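Local coordinates for proabylysin (Pyrococcus abyssi, PDB 4JIU), which is the zymogen of a soluble minimal zinc metallopeptidase, abylysin, and in its mature form probably hydrolyses peptide bonds, at residues 58-63 and 74-79. The protein carries 1 engineered substitution. Sequence-based numbering, arbitrary orientation.
Sequences LIHELA and SSFWRE. With ZN (zinc ion), chain B.
F76 turns the rim of its ring onto the imidazole of H60, a T-shaped aromatic pair that illustrates how a metal ligand can be packed against a neighbour that binds no metal. F76 CZ stands over the centre of the imidazole, 3.5 Å from H60 CE1, and the two planes meet at 71°. Both side chains run with CG anti to the backbone N (chi1 -179° in H60, 170° in F76), which carries each ring out from its helix toward the other. The phenyl edge also lies near H60 O, with F76 CE1 3.3 Å away, while the indole of W77 takes F76 CD2 over its own face.

Apolar packing continues toward A63, whose CB touches F76 CE1 at 3.6 Å and E79 CB at 3.8 Å. A63 and E79 have the nearest CA atoms across the pair, and the axes of the two helix segments approach to 9.1 Å. The carboxylate of E79 is engaged elsewhere, in salt bridges with K66 and K82.

The two ring nitrogens are engaged at the rim: H60 NE2 binds zinc at 2.0 Å, alongside H64, H72 and V105 O, and H60 ND1 is hydrogen-bonded to Y56 OH. Replacing F76 by alanine is likely to leave a gap over the imidazole and take from A63 CB its aromatic neighbour. Metal, hydroxyl and ring edge thus act together on one histidine of the HExxH helix, and F76, a second-shell residue, probably helps to limit its tilt.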
# COMPACT_ATOMS: atom_id res chain seq x y z
N LEU A 58 1.14 2.23 -0.52
CA LEU A 58 2.19 1.47 -1.17
C LEU A 58 2.79 0.45 -0.23
O LEU A 58 3.05 -0.69 -0.62
CB LEU A 58 3.24 2.41 -1.75
CG LEU A 58 2.77 3.23 -2.95
CD1 LEU A 58 3.87 4.19 -3.37
CD2 LEU A 58 2.37 2.40 -4.13
N ILE A 59 3.11 0.85 1.01
CA ILE A 59 3.67 -0.06 2.00
C ILE A 59 2.69 -1.18 2.30
O ILE A 59 3.14 -2.35 2.40
CB ILE A 59 4.10 0.71 3.24
CG1 ILE A 59 5.37 1.55 3.03
CG2 ILE A 59 4.25 -0.22 4.45
CD1 ILE A 59 6.64 0.75 2.89
N HIS A 60 1.42 -0.86 2.49
CA HIS A 60 0.41 -1.87 2.77
C HIS A 60 0.36 -2.88 1.66
O HIS A 60 0.33 -4.11 1.89
CB HIS A 60 -0.92 -1.15 3.01
CG HIS A 60 -2.05 -2.09 3.34
ND1 HIS A 60 -2.61 -2.14 4.59
CD2 HIS A 60 -2.77 -3.00 2.64
CE1 HIS A 60 -3.59 -3.04 4.63
NE2 HIS A 60 -3.68 -3.61 3.43
N GLU A 61 0.28 -2.39 0.42
CA GLU A 61 0.17 -3.32 -0.70
C GLU A 61 1.46 -4.14 -0.93
O GLU A 61 1.41 -5.32 -1.16
CB GLU A 61 -0.29 -2.61 -1.94
CG GLU A 61 -1.66 -1.96 -1.81
CD GLU A 61 -2.76 -2.91 -1.42
OE1 GLU A 61 -2.72 -4.13 -1.60
OE2 GLU A 61 -3.77 -2.37 -0.88
N LEU A 62 2.62 -3.49 -0.78
CA LEU A 62 3.88 -4.19 -0.87
C LEU A 62 3.99 -5.24 0.24
O LEU A 62 4.54 -6.31 -0.00
CB LEU A 62 5.11 -3.28 -0.77
CG LEU A 62 5.40 -2.45 -2.01
CD1 LEU A 62 6.45 -1.41 -1.71
CD2 LEU A 62 5.85 -3.32 -3.18
N ALA A 63 3.47 -4.96 1.43
CA ALA A 63 3.48 -5.90 2.52
C ALA A 63 2.68 -7.14 2.19
O ALA A 63 3.07 -8.26 2.54
CB ALA A 63 3.00 -5.25 3.82
N SER A 74 0.20 -11.37 11.47
CA SER A 74 1.25 -10.67 12.22
C SER A 74 2.47 -10.42 11.32
O SER A 74 3.16 -9.39 11.43
CB SER A 74 1.68 -11.45 13.45
OG SER A 74 0.60 -11.72 14.31
N SER A 75 2.76 -11.35 10.38
CA SER A 75 3.94 -11.08 9.55
C SER A 75 3.65 -9.97 8.55
O SER A 75 4.57 -9.20 8.22
CB SER A 75 4.36 -12.37 8.84
OG SER A 75 3.24 -12.82 8.10
N PHE A 76 2.41 -9.85 8.11
CA PHE A 76 2.03 -8.69 7.30
C PHE A 76 2.29 -7.40 8.03
O PHE A 76 2.91 -6.45 7.55
CB PHE A 76 0.53 -8.87 6.92
CG PHE A 76 -0.03 -7.62 6.28
CD1 PHE A 76 0.10 -7.43 4.89
CD2 PHE A 76 -0.68 -6.66 7.03
CE1 PHE A 76 -0.37 -6.28 4.31
CE2 PHE A 76 -1.11 -5.49 6.44
CZ PHE A 76 -0.96 -5.31 5.11
N TRP A 77 1.77 -7.30 9.27
CA TRP A 77 1.88 -6.08 10.02
C TRP A 77 3.33 -5.78 10.39
O TRP A 77 3.72 -4.64 10.48
CB TRP A 77 0.99 -6.04 11.27
CG TRP A 77 -0.44 -5.92 10.91
CD1 TRP A 77 -1.42 -6.83 11.14
CD2 TRP A 77 -1.10 -4.84 10.22
NE1 TRP A 77 -2.64 -6.44 10.67
CE2 TRP A 77 -2.47 -5.19 10.08
CE3 TRP A 77 -0.69 -3.63 9.68
CZ2 TRP A 77 -3.43 -4.37 9.45
CZ3 TRP A 77 -1.63 -2.81 9.06
CH2 TRP A 77 -2.97 -3.18 8.95
N ARG A 78 4.16 -6.85 10.58
CA ARG A 78 5.57 -6.61 10.82
C ARG A 78 6.24 -5.84 9.67
O ARG A 78 7.07 -4.97 9.92
CB ARG A 78 6.30 -7.93 11.00
CG ARG A 78 7.78 -8.02 11.09
CD ARG A 78 8.29 -9.33 11.69
NE ARG A 78 8.52 -10.40 10.72
CZ ARG A 78 7.95 -11.59 10.61
NH1 ARG A 78 6.98 -12.00 11.43
NH2 ARG A 78 8.32 -12.45 9.65
N GLU A 79 5.84 -6.14 8.44
CA GLU A 79 6.42 -5.39 7.32
C GLU A 79 5.96 -3.93 7.38
O GLU A 79 6.73 -3.00 7.21
CB GLU A 79 6.00 -6.01 5.99
CG GLU A 79 6.51 -7.41 5.79
CD GLU A 79 8.02 -7.50 5.77
OE1 GLU A 79 8.73 -6.50 5.52
OE2 GLU A 79 8.51 -8.65 5.92
ZN ZN B . -4.66 -5.27 2.97